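Local coordinates for DNA-binding protein reb1 (Schizosaccharomyces pombe, PDB 5EYB), which binds specific DNA sites in the rRNA enhancer and promoter and upstream of many RNA polymerase II genes, and helps terminate RNA polymerase I transcription, at residues Arg183-Val186 with Val187-Lys191; Cys192-Lys195 with Ile196-Met200; Arg208-Arg212 with Asp213-Phe217. One frame throughout, in Å; residues are numbered along the deposited sequence.

Interaction 1: residues Arg183-Val186 with Val187-Lys191; sequences RKNV and VEHGK. With nucleotides of chain B.
V187 and R183 begin a run of four backbone hydrogen bonds that carries the last turn of helix 176-189 in the HTH myb-type domain to its C-terminal end. V187 N bonds to R183 O at 2.9 Å. One residue on, E188 N bonds to K184 O (2.8 Å), and H189 N reaches N185 O at 2.7 Å. The last of the series runs from G190 N to V186 O (2.9 Å). G190 keeps the helical bond through its N but has positive phi (88°), so the chain leaves the helix there.

Two side-chain polar ends find partners one turn back: the R183 guanidinium forms a salt bridge from NH2 to E180, while K184 NZ makes a long, weak ion pair with E181. Alongside V187, R183 runs in the same direction, and its NH1 lies 3.9 Å from V187 CG2. V186 instead turns its methyl groups to the interior, where W193, I196 and W211 pack on them. K191, just past the helix end, lies near R216 and packs on a DNA phosphate, and its O comes 3.8 Å from C5' of DA10 of chain B.

N185 and H189 lie side by side, their amide and imidazole planes 22° apart. H189 CG stands anti to its carbonyl carbon (chi1 -59°), which turns the ring back along the helix; N185 OD1 meets the ring edge in its plane, 3.6 Å from H189 CD2.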
# COMPACT_ATOMS: atom_id res chain seq x y z
N ARG A 183 -14.16 16.75 -8.71
CA ARG A 183 -13.59 18.01 -8.26
C ARG A 183 -14.65 19.10 -8.12
O ARG A 183 -14.74 19.76 -7.09
CB ARG A 183 -12.49 18.48 -9.22
CG ARG A 183 -11.75 19.72 -8.75
CD ARG A 183 -10.85 20.27 -9.84
NE ARG A 183 -11.61 20.73 -11.00
CZ ARG A 183 -12.26 21.89 -11.06
NH1 ARG A 183 -12.24 22.72 -10.02
NH2 ARG A 183 -12.93 22.23 -12.15
N LYS A 184 -15.44 19.27 -9.18
CA LYS A 184 -16.48 20.29 -9.20
C LYS A 184 -17.55 20.06 -8.15
O LYS A 184 -18.11 21.00 -7.60
CB LYS A 184 -17.11 20.37 -10.60
CG LYS A 184 -16.18 20.95 -11.65
CD LYS A 184 -16.85 21.05 -13.01
CE LYS A 184 -17.04 19.68 -13.64
NZ LYS A 184 -17.34 19.80 -15.10
N ASN A 185 -17.83 18.79 -7.87
CA ASN A 185 -18.78 18.45 -6.82
C ASN A 185 -18.25 18.83 -5.44
O ASN A 185 -19.01 19.29 -4.58
CB ASN A 185 -19.11 16.96 -6.86
CG ASN A 185 -20.30 16.65 -7.75
OD1 ASN A 185 -21.33 17.32 -7.68
ND2 ASN A 185 -20.16 15.64 -8.60
N VAL A 186 -16.95 18.64 -5.23
CA VAL A 186 -16.32 19.02 -3.98
C VAL A 186 -16.27 20.54 -3.85
O VAL A 186 -16.44 21.09 -2.76
CB VAL A 186 -14.90 18.42 -3.85
CG1 VAL A 186 -14.26 18.82 -2.54
CG2 VAL A 186 -14.96 16.90 -3.96
N VAL A 187 -16.06 21.22 -4.97
CA VAL A 187 -16.09 22.69 -4.98
C VAL A 187 -17.50 23.18 -4.70
O VAL A 187 -17.71 24.19 -4.03
CB VAL A 187 -15.59 23.26 -6.32
CG1 VAL A 187 -15.71 24.78 -6.33
CG2 VAL A 187 -14.16 22.85 -6.58
N GLU A 188 -18.49 22.44 -5.20
CA GLU A 188 -19.88 22.84 -5.07
C GLU A 188 -20.47 22.50 -3.70
O GLU A 188 -21.15 23.32 -3.09
CB GLU A 188 -20.72 22.20 -6.17
CG GLU A 188 -22.19 22.56 -6.12
CD GLU A 188 -22.46 24.03 -6.44
OE1 GLU A 188 -21.52 24.75 -6.83
OE2 GLU A 188 -23.63 24.46 -6.30
N HIS A 189 -20.22 21.28 -3.23
CA HIS A 189 -20.93 20.77 -2.06
C HIS A 189 -20.04 20.56 -0.84
O HIS A 189 -20.55 20.37 0.27
CB HIS A 189 -21.63 19.45 -2.42
CG HIS A 189 -22.61 19.58 -3.54
ND1 HIS A 189 -23.73 20.38 -3.47
CD2 HIS A 189 -22.64 19.01 -4.77
CE1 HIS A 189 -24.41 20.30 -4.60
NE2 HIS A 189 -23.77 19.47 -5.40
N GLY A 190 -18.73 20.59 -1.03
CA GLY A 190 -17.80 20.37 0.07
C GLY A 190 -17.47 18.89 0.25
O GLY A 190 -17.69 18.10 -0.66
N LYS A 191 -16.95 18.54 1.42
CA LYS A 191 -16.53 17.16 1.70
C LYS A 191 -17.71 16.28 2.11
O LYS A 191 -17.71 15.70 3.19
CB LYS A 191 -15.48 17.14 2.81
CG LYS A 191 -14.38 18.16 2.66
CD LYS A 191 -13.35 17.75 1.64
CE LYS A 191 -12.15 18.67 1.71
NZ LYS A 191 -11.63 18.77 3.11
P DA B 10 -20.63 12.33 4.56
OP1 DA B 10 -21.20 13.54 3.93
OP2 DA B 10 -20.52 11.08 3.77
O5' DA B 10 -19.18 12.69 5.13
C5' DA B 10 -19.04 13.67 6.13
C4' DA B 10 -17.76 13.46 6.91
O4' DA B 10 -17.82 12.21 7.63
C3' DA B 10 -16.48 13.40 6.05
O3' DA B 10 -15.51 14.30 6.58
C2' DA B 10 -16.03 11.94 6.19
C1' DA B 10 -16.56 11.59 7.56
N9 DA B 10 -16.71 10.16 7.78
C8 DA B 10 -17.38 9.26 6.99
N7 DA B 10 -17.34 8.03 7.44
C5 DA B 10 -16.60 8.12 8.60
C6 DA B 10 -16.20 7.16 9.55
N6 DA B 10 -16.51 5.86 9.47
N1 DA B 10 -15.46 7.59 10.60
C2 DA B 10 -15.15 8.89 10.68
N3 DA B 10 -15.47 9.88 9.86
C4 DA B 10 -16.20 9.43 8.83

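Interaction 2: residues Cys192-Lys195 with Ile196-Met200; sequences CWTK and IGRKM. With nucleotides of chain B.
I196 N and C192 O, 2.9 Å apart, close the first turn of helix 193-199, with C192 at the N-cap position. The next backbone bonds follow in order: G197 N to W193 O at 2.7 Å, R198 N to T194 O at 3.2 Å, and a weak one from K199 N to K195 O.

A second set of bonds runs to the DNA backbone from the start of this helix. T194 OG1 donates to OP2 of DA10 of chain B at 2.6 Å, and T194 N adds a weak bond to the same oxygen, so one phosphate oxygen is held by the side chain and main chain of a single residue. T194 OG1 is anti to the carbonyl carbon (chi1 -57°) and therefore beside its own N, which lets both donors converge. W193 NE1 donates to OP2 of DA11 of chain B at 2.8 Å in a nearly straight bond (171°); the oxygen lies at the ring edge, in its plane.

Apolar contact joins I196 CD1 to W193 CE3, which it approaches obliquely at 4.4 Å. Separately, the T194 methyl CG2 packs beside R198 NE at 3.8 Å, both side chains pointing the same way. R198 NH2 is hydrogen-bonded to W130 O.

The short helix packs against the other two helices of the Myb-type domain, and with helix 204-215 it forms the predicted helix-turn-helix: W193 reaches V186 of helix 176-189 as well as P204, C207 and R208 of helix 204-215, while K199 touches H189.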
# COMPACT_ATOMS: atom_id res chain seq x y z
N CYS A 192 -18.71 16.20 1.24
CA CYS A 192 -19.92 15.44 1.53
C CYS A 192 -20.01 14.24 0.59
O CYS A 192 -20.69 14.29 -0.43
CB CYS A 192 -21.15 16.34 1.41
SG CYS A 192 -21.09 17.79 2.48
N TRP A 193 -19.33 13.16 0.97
CA TRP A 193 -19.09 12.06 0.05
C TRP A 193 -20.33 11.21 -0.21
O TRP A 193 -20.44 10.56 -1.25
CB TRP A 193 -17.96 11.18 0.60
CG TRP A 193 -16.77 11.98 1.04
CD1 TRP A 193 -16.29 12.11 2.32
CD2 TRP A 193 -15.92 12.79 0.22
NE1 TRP A 193 -15.19 12.94 2.33
CE2 TRP A 193 -14.95 13.37 1.05
CE3 TRP A 193 -15.89 13.07 -1.15
CZ2 TRP A 193 -13.95 14.21 0.57
CZ3 TRP A 193 -14.90 13.91 -1.63
CH2 TRP A 193 -13.95 14.47 -0.77
N THR A 194 -21.27 11.22 0.73
CA THR A 194 -22.51 10.48 0.55
C THR A 194 -23.41 11.19 -0.47
O THR A 194 -23.97 10.55 -1.37
CB THR A 194 -23.27 10.31 1.88
OG1 THR A 194 -22.42 9.66 2.83
CG2 THR A 194 -24.52 9.48 1.68
N LYS A 195 -23.52 12.50 -0.33
CA LYS A 195 -24.27 13.32 -1.28
C LYS A 195 -23.62 13.27 -2.66
O LYS A 195 -24.30 13.08 -3.67
CB LYS A 195 -24.37 14.76 -0.79
CG LYS A 195 -24.99 15.73 -1.78
CD LYS A 195 -24.89 17.15 -1.27
CE LYS A 195 -26.14 17.56 -0.53
NZ LYS A 195 -27.29 17.72 -1.46
N ILE A 196 -22.30 13.44 -2.68
CA ILE A 196 -21.55 13.42 -3.92
C ILE A 196 -21.57 12.03 -4.55
O ILE A 196 -21.81 11.88 -5.75
CB ILE A 196 -20.09 13.86 -3.69
CG1 ILE A 196 -20.03 15.35 -3.38
CG2 ILE A 196 -19.23 13.53 -4.91
CD1 ILE A 196 -18.64 15.89 -3.21
N GLY A 197 -21.34 11.01 -3.72
CA GLY A 197 -21.34 9.64 -4.18
C GLY A 197 -22.59 9.23 -4.92
O GLY A 197 -22.52 8.56 -5.96
N ARG A 198 -23.75 9.64 -4.41
CA ARG A 198 -25.02 9.31 -5.05
C ARG A 198 -25.19 10.04 -6.37
O ARG A 198 -25.83 9.53 -7.28
CB ARG A 198 -26.19 9.65 -4.12
CG ARG A 198 -26.21 8.82 -2.85
CD ARG A 198 -27.44 9.11 -2.01
NE ARG A 198 -27.33 8.50 -0.69
CZ ARG A 198 -27.68 7.25 -0.40
NH1 ARG A 198 -28.18 6.47 -1.35
NH2 ARG A 198 -27.54 6.79 0.83
N LYS A 199 -24.61 11.23 -6.47
CA LYS A 199 -24.68 12.01 -7.70
C LYS A 199 -23.84 11.36 -8.80
O LYS A 199 -24.20 11.41 -9.98
CB LYS A 199 -24.23 13.45 -7.46
CG LYS A 199 -25.26 14.32 -6.72
CD LYS A 199 -24.66 15.64 -6.26
CE LYS A 199 -25.56 16.82 -6.60
NZ LYS A 199 -26.95 16.66 -6.08
N MET A 200 -22.73 10.75 -8.42
CA MET A 200 -21.82 10.14 -9.39
C MET A 200 -22.00 8.62 -9.48
O MET A 200 -21.26 7.96 -10.20
CB MET A 200 -20.37 10.47 -9.05
CG MET A 200 -20.10 11.96 -8.93
SD MET A 200 -18.35 12.35 -8.72
CE MET A 200 -17.67 11.66 -10.22
P DA B 10 -20.63 12.33 4.56
OP1 DA B 10 -21.20 13.54 3.93
OP2 DA B 10 -20.52 11.08 3.77
O5' DA B 10 -19.18 12.69 5.13
C5' DA B 10 -19.04 13.67 6.13
C4' DA B 10 -17.76 13.46 6.91
O4' DA B 10 -17.82 12.21 7.63
C3' DA B 10 -16.48 13.40 6.05
O3' DA B 10 -15.51 14.30 6.58
C2' DA B 10 -16.03 11.94 6.19
C1' DA B 10 -16.56 11.59 7.56
N9 DA B 10 -16.71 10.16 7.78
C8 DA B 10 -17.38 9.26 6.99
N7 DA B 10 -17.34 8.03 7.44
C5 DA B 10 -16.60 8.12 8.60
C6 DA B 10 -16.20 7.16 9.55
N6 DA B 10 -16.51 5.86 9.47
N1 DA B 10 -15.46 7.59 10.60
C2 DA B 10 -15.15 8.89 10.68
N3 DA B 10 -15.47 9.88 9.86
C4 DA B 10 -16.20 9.43 8.83
P DA B 11 -14.05 14.45 5.90
OP1 DA B 11 -13.80 15.90 5.74
OP2 DA B 11 -13.93 13.55 4.74
O5' DA B 11 -13.07 13.95 7.05
C5' DA B 11 -13.02 14.64 8.28
C4' DA B 11 -12.11 13.93 9.25
O4' DA B 11 -12.60 12.58 9.45
C3' DA B 11 -10.66 13.80 8.78
O3' DA B 11 -9.77 14.06 9.86
C2' DA B 11 -10.56 12.35 8.31
C1' DA B 11 -11.57 11.64 9.19
N9 DA B 11 -12.17 10.48 8.54
C8 DA B 11 -12.81 10.46 7.33
N7 DA B 11 -13.24 9.27 6.99
C5 DA B 11 -12.86 8.46 8.05
C6 DA B 11 -13.02 7.08 8.29
N6 DA B 11 -13.64 6.25 7.45
N1 DA B 11 -12.52 6.59 9.44
C2 DA B 11 -11.90 7.43 10.29
N3 DA B 11 -11.69 8.74 10.16
C4 DA B 11 -12.20 9.19 9.01
P DT B 9 -25.71 8.16 5.86
OP1 DT B 9 -26.62 9.06 5.11
OP2 DT B 9 -25.37 6.83 5.29
O5' DT B 9 -24.36 8.96 6.17
C5' DT B 9 -24.42 10.20 6.85
C4' DT B 9 -23.03 10.70 7.22
O4' DT B 9 -22.49 9.90 8.30
C3' DT B 9 -21.99 10.67 6.10
O3' DT B 9 -21.49 11.99 5.87
C2' DT B 9 -20.90 9.73 6.62
C1' DT B 9 -21.10 9.80 8.13
N1 DT B 9 -20.62 8.60 8.88
C2 DT B 9 -19.70 8.77 9.90
O2 DT B 9 -19.26 9.85 10.22
N3 DT B 9 -19.33 7.61 10.53
C4 DT B 9 -19.76 6.33 10.26
O4 DT B 9 -19.36 5.36 10.89
C5 DT B 9 -20.72 6.22 9.19
C7 DT B 9 -21.26 4.87 8.80
C6 DT B 9 -21.10 7.34 8.56

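Interaction 3: residues Arg208-Arg212 with Asp213-Phe217; sequences RDRWR and DVVRF. With nucleotides of chain B; nucleotides of chain C.
R212 meets D213 through a salt bridge whose hydrogen bond, NH2 to OD2 at 3.5 Å, is weak, while its far end reads a base. Its CB, next to the peptide, lies close to D213 N; CG and CD then run past D213 OD1. The chain bends at chi3 (60°), bringing NE 3.6 Å from D213 OD2 and aiming the terminal nitrogens at DG13 of chain B. There NH1 donates to N7 at 3.3 Å and NH2 to O6 at 2.8 Å, a two-pronged grip on the major-groove edge of guanine. One face of this guanidinium carries that of R208, whose NH1 and NH2 take N7 and O6 of DG12 of chain B in the same manner.

Helix 204-215 thus acts as the recognition helix of the predicted helix-turn-helix. R208 grips D209 OD1 side-on with NE and NH2, and R212 NH2 adds a charge-only salt bridge to that oxygen; D209 OD2 accepts a hydrogen bond from N4 of DC15 of chain C at 2.9 Å. D213 OD1 is held by R265.

Further along, the helix widens into a pi-type turn, V215 N bonding to R210 O and R216 N to W211 O, five residues back. V215 CG1 touches the W211 ring at CE3 (3.9 Å), and R216 CB sits over a face of the indole in a CH-pi contact, 3.9 Å from the five-membered ring centroid. The R210 guanidinium, paired with D179, has V214 CG2 over one face.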
# COMPACT_ATOMS: atom_id res chain seq x y z
N ARG A 208 -14.04 9.85 -1.64
CA ARG A 208 -13.08 10.43 -0.71
C ARG A 208 -11.67 10.05 -1.13
O ARG A 208 -10.80 10.91 -1.23
CB ARG A 208 -13.35 9.96 0.73
CG ARG A 208 -12.72 10.82 1.83
CD ARG A 208 -11.22 10.56 2.03
NE ARG A 208 -10.91 9.13 2.16
CZ ARG A 208 -10.69 8.52 3.32
NH1 ARG A 208 -10.73 9.20 4.46
NH2 ARG A 208 -10.42 7.22 3.34
N ASP A 209 -11.45 8.76 -1.37
CA ASP A 209 -10.12 8.27 -1.70
C ASP A 209 -9.60 8.90 -2.99
O ASP A 209 -8.45 9.33 -3.06
CB ASP A 209 -10.12 6.74 -1.81
CG ASP A 209 -10.45 6.06 -0.49
OD1 ASP A 209 -10.26 6.67 0.58
OD2 ASP A 209 -10.91 4.89 -0.52
N ARG A 210 -10.46 8.96 -4.01
CA ARG A 210 -10.08 9.60 -5.27
C ARG A 210 -9.69 11.05 -5.07
O ARG A 210 -8.74 11.53 -5.67
CB ARG A 210 -11.22 9.52 -6.29
CG ARG A 210 -10.87 8.71 -7.51
CD ARG A 210 -9.70 9.29 -8.29
NE ARG A 210 -9.03 8.26 -9.06
CZ ARG A 210 -8.17 8.49 -10.05
NH1 ARG A 210 -7.90 9.73 -10.42
NH2 ARG A 210 -7.61 7.47 -10.68
N TRP A 211 -10.44 11.74 -4.21
CA TRP A 211 -10.14 13.13 -3.91
C TRP A 211 -8.87 13.28 -3.07
O TRP A 211 -7.93 13.96 -3.48
CB TRP A 211 -11.33 13.79 -3.19
CG TRP A 211 -11.03 15.18 -2.71
CD1 TRP A 211 -10.64 15.56 -1.46
CD2 TRP A 211 -11.07 16.38 -3.49
NE1 TRP A 211 -10.45 16.92 -1.41
CE2 TRP A 211 -10.71 17.45 -2.64
CE3 TRP A 211 -11.39 16.66 -4.82
CZ2 TRP A 211 -10.65 18.77 -3.08
CZ3 TRP A 211 -11.34 17.97 -5.26
CH2 TRP A 211 -10.97 19.01 -4.39
N ARG A 212 -8.84 12.63 -1.91
CA ARG A 212 -7.73 12.78 -0.98
C ARG A 212 -6.38 12.36 -1.57
O ARG A 212 -5.37 13.02 -1.34
CB ARG A 212 -7.98 11.97 0.30
CG ARG A 212 -6.83 12.04 1.30
CD ARG A 212 -7.02 11.08 2.45
NE ARG A 212 -7.12 9.70 2.00
CZ ARG A 212 -7.36 8.67 2.81
NH1 ARG A 212 -7.55 8.87 4.10
NH2 ARG A 212 -7.44 7.44 2.31
N ASP A 213 -6.38 11.27 -2.33
CA ASP A 213 -5.12 10.69 -2.79
C ASP A 213 -4.75 11.02 -4.23
O ASP A 213 -3.65 10.70 -4.67
CB ASP A 213 -5.16 9.17 -2.61
CG ASP A 213 -5.15 8.76 -1.14
OD1 ASP A 213 -4.41 9.39 -0.36
OD2 ASP A 213 -5.87 7.80 -0.78
N VAL A 214 -5.65 11.65 -4.98
CA VAL A 214 -5.36 11.96 -6.38
C VAL A 214 -5.80 13.36 -6.81
O VAL A 214 -4.96 14.20 -7.16
CB VAL A 214 -6.01 10.95 -7.34
CG1 VAL A 214 -5.74 11.36 -8.78
CG2 VAL A 214 -5.51 9.54 -7.09
N VAL A 215 -7.10 13.61 -6.78
CA VAL A 215 -7.67 14.81 -7.39
C VAL A 215 -7.41 16.10 -6.59
O VAL A 215 -7.26 17.17 -7.18
CB VAL A 215 -9.19 14.63 -7.60
CG1 VAL A 215 -9.80 15.85 -8.29
CG2 VAL A 215 -9.46 13.38 -8.43
N ARG A 216 -7.33 16.00 -5.26
CA ARG A 216 -7.08 17.18 -4.43
C ARG A 216 -5.81 17.91 -4.84
O ARG A 216 -5.74 19.14 -4.77
CB ARG A 216 -6.98 16.79 -2.94
CG ARG A 216 -6.81 17.99 -2.01
CD ARG A 216 -6.72 17.61 -0.54
NE ARG A 216 -6.81 18.78 0.34
CZ ARG A 216 -7.94 19.25 0.85
NH1 ARG A 216 -9.09 18.65 0.58
NH2 ARG A 216 -7.93 20.31 1.63
N PHE A 217 -4.80 17.15 -5.26
CA PHE A 217 -3.51 17.73 -5.60
C PHE A 217 -3.55 18.47 -6.93
O PHE A 217 -2.75 19.37 -7.18
CB PHE A 217 -2.44 16.64 -5.64
CG PHE A 217 -2.16 16.03 -4.30
CD1 PHE A 217 -1.21 16.58 -3.46
CD2 PHE A 217 -2.84 14.90 -3.88
CE1 PHE A 217 -0.95 16.03 -2.22
CE2 PHE A 217 -2.59 14.33 -2.65
CZ PHE A 217 -1.64 14.90 -1.82
P DG B 12 -8.19 14.07 9.60
OP1 DG B 12 -7.61 15.04 10.55
OP2 DG B 12 -7.94 14.21 8.15
O5' DG B 12 -7.74 12.59 10.00
C5' DG B 12 -8.13 12.04 11.24
C4' DG B 12 -7.67 10.60 11.37
O4' DG B 12 -8.57 9.74 10.63
C3' DG B 12 -6.26 10.31 10.83
O3' DG B 12 -5.48 9.69 11.85
C2' DG B 12 -6.50 9.37 9.64
C1' DG B 12 -7.82 8.72 10.02
N9 DG B 12 -8.57 8.22 8.88
C8 DG B 12 -9.09 8.95 7.84
N7 DG B 12 -9.73 8.23 6.96
C5 DG B 12 -9.63 6.93 7.46
C6 DG B 12 -10.13 5.72 6.93
O6 DG B 12 -10.78 5.55 5.89
N1 DG B 12 -9.81 4.64 7.74
C2 DG B 12 -9.10 4.71 8.91
N2 DG B 12 -8.89 3.56 9.55
N3 DG B 12 -8.62 5.84 9.42
C4 DG B 12 -8.92 6.91 8.64
P DG B 13 -3.94 9.33 11.60
OP1 DG B 13 -3.30 9.30 12.93
OP2 DG B 13 -3.42 10.22 10.54
O5' DG B 13 -4.00 7.84 11.00
C5' DG B 13 -4.73 6.84 11.68
C4' DG B 13 -4.69 5.53 10.91
O4' DG B 13 -5.65 5.57 9.84
C3' DG B 13 -3.35 5.19 10.26
O3' DG B 13 -2.74 4.13 10.96
C2' DG B 13 -3.70 4.79 8.82
C1' DG B 13 -5.22 4.68 8.85
N9 DG B 13 -5.86 5.05 7.59
C8 DG B 13 -6.02 6.32 7.09
N7 DG B 13 -6.63 6.35 5.94
C5 DG B 13 -6.91 5.02 5.66
C6 DG B 13 -7.56 4.43 4.55
O6 DG B 13 -8.04 4.99 3.56
N1 DG B 13 -7.63 3.05 4.67
C2 DG B 13 -7.13 2.32 5.72
N2 DG B 13 -7.29 0.99 5.64
N3 DG B 13 -6.52 2.85 6.77
C4 DG B 13 -6.44 4.20 6.67
P DC C 15 -12.57 -3.79 -1.71
OP1 DC C 15 -13.28 -5.06 -1.99
OP2 DC C 15 -13.18 -2.49 -2.08
O5' DC C 15 -12.23 -3.70 -0.16
C5' DC C 15 -11.32 -4.62 0.42
C4' DC C 15 -10.77 -4.09 1.72
O4' DC C 15 -10.03 -2.90 1.46
C3' DC C 15 -11.83 -3.68 2.73
O3' DC C 15 -12.09 -4.78 3.61
C2' DC C 15 -11.18 -2.50 3.48
C1' DC C 15 -9.94 -2.16 2.65
N1 DC C 15 -9.83 -0.72 2.30
C2 DC C 15 -9.03 0.12 3.08
O2 DC C 15 -8.42 -0.36 4.05
N3 DC C 15 -8.94 1.43 2.75
C4 DC C 15 -9.62 1.90 1.70
N4 DC C 15 -9.50 3.20 1.41
C5 DC C 15 -10.44 1.06 0.90
C6 DC C 15 -10.52 -0.23 1.24

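The three contacts follow one another along the chain, one on each helix of a single HTH myb-type domain, with centres 10 Å (1 and 2), 12 Å (1 and 3) and 14 Å (2 and 3) apart. Their apolar sides meet: V186 CG1 of interaction 1 lies 3.6 Å from W211 CZ2 of interaction 3, and W193 CH2 of interaction 2 lies 3.5 Å from W211 CD1. On the DNA their tasks divide. Interaction 2 holds the phosphates of DA10 and DA11 of chain B, while interaction 3 reads the bases of DG12 and DG13 next along that strand and DC15 of chain C; interaction 1 approaches the DNA backbone through K191, at its C-terminal end.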